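Local coordinates for ESX-1 secretion system protein eccD1 (Mycobacterium tuberculosis, PDB 4KV2) that forms part of the ESX-1 type VII secretion system, which delivers virulence factors such as EsxA and EsxB to host cells during infection, at residues A[58-63]-A[71-76]; A[19-24]-A[32-37]. One frame throughout, in Å; residues are numbered along the deposited sequence.

Contact 1. Residues A[58-63]-A[71-76]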
# COMPACT_ATOMS: atom_id res chain seq x y z
N GLN A 58 20.08 4.12 -2.41
CA GLN A 58 19.87 3.80 -3.82
C GLN A 58 19.82 2.31 -3.98
O GLN A 58 20.17 1.58 -3.07
CB GLN A 58 20.98 4.40 -4.67
CG GLN A 58 21.09 5.90 -4.53
CD GLN A 58 22.27 6.46 -5.30
OE1 GLN A 58 23.34 6.66 -4.76
NE2 GLN A 58 22.06 6.69 -6.58
N GLY A 59 19.37 1.83 -5.13
CA GLY A 59 19.33 0.39 -5.37
C GLY A 59 17.95 -0.16 -5.14
O GLY A 59 17.02 0.56 -4.77
N VAL A 60 17.82 -1.47 -5.31
CA VAL A 60 16.54 -2.11 -5.51
C VAL A 60 16.08 -2.58 -4.16
O VAL A 60 16.78 -3.37 -3.54
CB VAL A 60 16.71 -3.29 -6.48
CG1 VAL A 60 15.39 -4.02 -6.70
CG2 VAL A 60 17.30 -2.81 -7.80
N TRP A 61 14.93 -2.08 -3.69
CA TRP A 61 14.37 -2.47 -2.38
C TRP A 61 13.69 -3.85 -2.43
O TRP A 61 13.07 -4.20 -3.41
CB TRP A 61 13.34 -1.45 -1.91
CG TRP A 61 13.93 -0.15 -1.45
CD1 TRP A 61 13.93 1.02 -2.11
CD2 TRP A 61 14.61 0.08 -0.21
NE1 TRP A 61 14.56 2.00 -1.37
CE2 TRP A 61 15.00 1.43 -0.20
CE3 TRP A 61 14.92 -0.72 0.88
CZ2 TRP A 61 15.68 2.02 0.88
CZ3 TRP A 61 15.61 -0.14 1.98
CH2 TRP A 61 15.98 1.22 1.95
N ALA A 62 13.81 -4.61 -1.34
CA ALA A 62 13.09 -5.90 -1.19
C ALA A 62 12.83 -6.09 0.28
O ALA A 62 13.42 -5.40 1.12
CB ALA A 62 13.90 -7.05 -1.76
N PHE A 63 11.91 -7.01 0.58
CA PHE A 63 11.67 -7.46 1.94
C PHE A 63 12.61 -8.60 2.27
O PHE A 63 13.01 -9.37 1.38
CB PHE A 63 10.27 -7.98 2.11
CG PHE A 63 9.20 -6.93 1.91
CD1 PHE A 63 8.90 -6.04 2.93
CD2 PHE A 63 8.50 -6.85 0.72
CE1 PHE A 63 7.89 -5.10 2.77
CE2 PHE A 63 7.50 -5.89 0.55
CZ PHE A 63 7.19 -5.02 1.59
N LEU A 71 13.81 -11.74 0.03
CA LEU A 71 12.76 -12.44 -0.70
C LEU A 71 12.68 -11.98 -2.14
O LEU A 71 12.83 -10.80 -2.44
CB LEU A 71 11.38 -12.22 -0.02
CG LEU A 71 11.33 -12.55 1.48
CD1 LEU A 71 9.93 -12.29 2.04
CD2 LEU A 71 11.73 -14.00 1.70
N LYS A 72 12.42 -12.94 -3.02
CA LYS A 72 12.19 -12.67 -4.45
C LYS A 72 11.01 -11.72 -4.67
O LYS A 72 9.87 -11.98 -4.22
CB LYS A 72 11.97 -13.97 -5.24
CG LYS A 72 13.19 -14.89 -5.25
CD LYS A 72 14.26 -14.39 -6.21
CE LYS A 72 15.61 -15.02 -5.91
NZ LYS A 72 15.67 -16.42 -6.40
N LEU A 73 11.29 -10.63 -5.38
CA LEU A 73 10.30 -9.60 -5.66
C LEU A 73 9.17 -10.04 -6.58
O LEU A 73 8.06 -9.47 -6.53
CB LEU A 73 10.98 -8.37 -6.27
CG LEU A 73 11.71 -7.48 -5.27
CD1 LEU A 73 12.72 -6.61 -6.01
CD2 LEU A 73 10.74 -6.63 -4.48
N ASP A 74 9.40 -11.06 -7.39
CA ASP A 74 8.32 -11.60 -8.23
C ASP A 74 7.40 -12.59 -7.52
O ASP A 74 6.47 -13.12 -8.11
CB ASP A 74 8.85 -12.17 -9.55
CG ASP A 74 9.75 -13.38 -9.38
OD1 ASP A 74 10.11 -13.78 -8.26
OD2 ASP A 74 10.13 -13.94 -10.41
N GLN A 75 7.65 -12.82 -6.23
CA GLN A 75 6.82 -13.70 -5.42
C GLN A 75 5.94 -12.87 -4.51
O GLN A 75 6.25 -11.73 -4.22
CB GLN A 75 7.70 -14.65 -4.60
CG GLN A 75 8.22 -15.82 -5.41
CD GLN A 75 9.09 -16.77 -4.59
OE1 GLN A 75 8.89 -16.95 -3.37
NE2 GLN A 75 10.06 -17.37 -5.25
N SER A 76 4.80 -13.45 -4.11
CA SER A 76 3.92 -12.88 -3.11
C SER A 76 4.40 -13.30 -1.73
O SER A 76 5.21 -14.24 -1.60
CB SER A 76 2.50 -13.41 -3.32
OG SER A 76 2.47 -14.83 -3.10
O HOH W 1 10.90 -8.77 -1.60
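Leu-73 carries the tight part of this contact, driving its isobutyl end against the backbone at Trp-61 and Ala-62. Its CD2 rests 3.5 Å from the carbonyl O of Trp-61, and CD1 crosses to CG1 of Val-60 at 3.8 Å. Because CG of Leu-73 stands anti to its own carbonyl carbon (chi1 -78°), both methyls are carried toward segment 58-63, while CG itself packs beside CB of Ala-62. Ile-31 of helix 31-41 touches the same leucine.

Further along, the backbones take over. Leu-71 N donates to Phe-63 O at 2.8 Å, with an N-H...O angle of 145°, and CB and CG of Leu-71 lean on that same oxygen. Leu-71 O does not reach back to Phe-63 N directly; a water fills in, accepting from Phe-63 N at 3.0 Å and donating to Leu-71 O at 2.9 Å. Strand 62-64 is in turn bonded to strand 86-91 through the backbones of Ala-62 and Val-91.

The outer side is looser. Val-60 is exposed and meets segment 71-76 through a single methyl, whereas Lys-72 points away. Lys-72 also opens a type I beta turn, closed by Gln-75 N on Lys-72 O. A short edge strand followed by a long looping connection, here tied back partly through water, fits the ubiquitin-like, YukD-type fold of this domain.

Contact 2. Residues A[19-24]-A[32-37]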
# COMPACT_ATOMS: atom_id res chain seq x y z
N LEU A 19 2.16 -3.42 9.62
CA LEU A 19 1.50 -3.14 8.33
C LEU A 19 0.52 -4.25 7.96
O LEU A 19 0.62 -5.37 8.48
CB LEU A 19 2.52 -3.04 7.19
CG LEU A 19 3.67 -2.05 7.37
CD1 LEU A 19 4.60 -2.20 6.17
CD2 LEU A 19 3.15 -0.61 7.49
N VAL A 20 -0.39 -3.93 7.05
CA VAL A 20 -1.28 -4.92 6.42
C VAL A 20 -0.99 -4.86 4.92
O VAL A 20 -1.23 -3.84 4.30
CB VAL A 20 -2.75 -4.60 6.67
CG1 VAL A 20 -3.66 -5.64 6.03
CG2 VAL A 20 -3.04 -4.50 8.17
N LEU A 21 -0.49 -5.96 4.37
CA LEU A 21 -0.03 -6.00 3.01
C LEU A 21 -0.81 -7.04 2.23
O LEU A 21 -1.31 -7.98 2.80
CB LEU A 21 1.46 -6.35 2.98
CG LEU A 21 2.40 -5.39 3.70
CD1 LEU A 21 3.83 -5.88 3.66
CD2 LEU A 21 2.25 -4.00 3.12
N PRO A 22 -0.87 -6.87 0.90
CA PRO A 22 -1.50 -7.91 0.08
C PRO A 22 -0.75 -9.23 0.18
O PRO A 22 0.50 -9.27 -0.03
CB PRO A 22 -1.38 -7.37 -1.34
CG PRO A 22 -0.99 -5.95 -1.22
CD PRO A 22 -0.32 -5.77 0.10
N ALA A 23 -1.49 -10.30 0.44
CA ALA A 23 -0.90 -11.61 0.60
C ALA A 23 -0.52 -12.31 -0.70
O ALA A 23 0.43 -13.06 -0.70
CB ALA A 23 -1.86 -12.51 1.37
N ALA A 24 -1.27 -12.09 -1.80
CA ALA A 24 -1.19 -12.95 -2.99
C ALA A 24 -0.63 -12.25 -4.25
O ALA A 24 -0.43 -12.88 -5.27
CB ALA A 24 -2.56 -13.55 -3.27
N ASP A 32 7.62 -0.32 -3.47
CA ASP A 32 8.16 1.04 -3.58
C ASP A 32 7.31 2.04 -2.77
O ASP A 32 7.84 2.86 -2.05
CB ASP A 32 8.31 1.46 -5.03
CG ASP A 32 9.46 0.73 -5.72
OD1 ASP A 32 10.57 0.56 -5.12
OD2 ASP A 32 9.25 0.36 -6.88
N ASP A 33 5.99 1.95 -2.89
CA ASP A 33 5.13 2.82 -2.10
C ASP A 33 5.12 2.42 -0.59
O ASP A 33 4.89 3.29 0.27
CB ASP A 33 3.72 2.90 -2.69
CG ASP A 33 3.63 3.82 -3.94
OD1 ASP A 33 4.66 4.35 -4.42
OD2 ASP A 33 2.51 4.02 -4.45
N THR A 34 5.40 1.16 -0.26
CA THR A 34 5.61 0.73 1.14
C THR A 34 6.79 1.48 1.75
O THR A 34 6.71 2.02 2.86
CB THR A 34 5.82 -0.81 1.27
OG1 THR A 34 4.66 -1.50 0.78
CG2 THR A 34 6.04 -1.26 2.68
N VAL A 35 7.89 1.53 1.00
CA VAL A 35 9.08 2.24 1.46
C VAL A 35 8.72 3.71 1.64
O VAL A 35 9.07 4.33 2.64
CB VAL A 35 10.26 2.08 0.44
CG1 VAL A 35 11.37 3.04 0.76
CG2 VAL A 35 10.75 0.65 0.43
N ALA A 36 7.97 4.26 0.69
CA ALA A 36 7.62 5.66 0.73
C ALA A 36 6.74 6.02 1.94
O ALA A 36 6.96 7.02 2.63
CB ALA A 36 6.98 6.06 -0.57
N VAL A 37 5.76 5.16 2.20
CA VAL A 37 4.87 5.31 3.37
C VAL A 37 5.66 5.24 4.67
O VAL A 37 5.49 6.10 5.56
CB VAL A 37 3.74 4.24 3.34
CG1 VAL A 37 3.01 4.18 4.67
CG2 VAL A 37 2.79 4.54 2.19
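Thr-34, on the inner face of helix 31-41, meets Leu-19 and Leu-21 of strand 15-22 with its two branches: this is the helix-on-sheet packing of the ubiquitin-like beta-grasp fold. With chi1 of Thr-34 at -60°, CG2 stands anti to the backbone N and OG1 anti to the carbonyl carbon, which parts the two branches between the two leucines. The methyl CG2 faces Leu-19, whose CD1 lies 3.9 Å from it. The hydroxyl branch faces Leu-21 instead, in a loose methyl-to-hydroxyl van der Waals approach with OG1 at 4.2 Å from CD2 of Leu-21. The two leucines alternate with Val-20 along the strand, and both side chains meet the threonine obliquely. Little surface is buried directly between the two segments, about 100 Å², although all three touching residues are buried in the protein.

One step out, the positions of these groups are set from both sides. On the helix, OG1 of Thr-34 is hydrogen-bonded to the carbonyl O of Tyr-30, so its polar end is satisfied by the residue that comes just before helix 31-41, not by the strand. The helix keeps its own backbone bonds, among them Val-37 N to Asp-33 O at 2.8 Å. On the sheet, Leu-19 and Leu-21 belong to an edge strand whose backbone pairs with Val-8 and Thr-6 of strand 5-12. Phe-63 of strand 62-64 touches both Leu-21 and Thr-34, adding an aromatic side chain to the same core.

Farther out lies the second subunit. Its Met-3 packs on Leu-19 and on Val-37, bringing the other copy up to both segments, and Asp-33 OD2 is hydrogen-bonded to Asp-33 N of that subunit.

Overall arrangement
Contact 2 closes before contact 1 opens along the chain, and their centres lie about 12 Å apart. They involve the two outermost strands of one mixed four-stranded sheet: 15-22 in contact 2 and 62-64 in contact 1, with 5-12 and 86-91 between them. Helix 31-41 links the two regions, since CG2 of Val-35 packs on CG of Trp-61 at 3.8 Å. A second junction puts CZ of Phe-63 4.0 Å from CD1 of Leu-21, and a third brings Ser-76 against the backbone of Ala-23 and Ala-24. Together the two contacts join helix, sheet edges and the late loop into one compact ubiquitin-like domain.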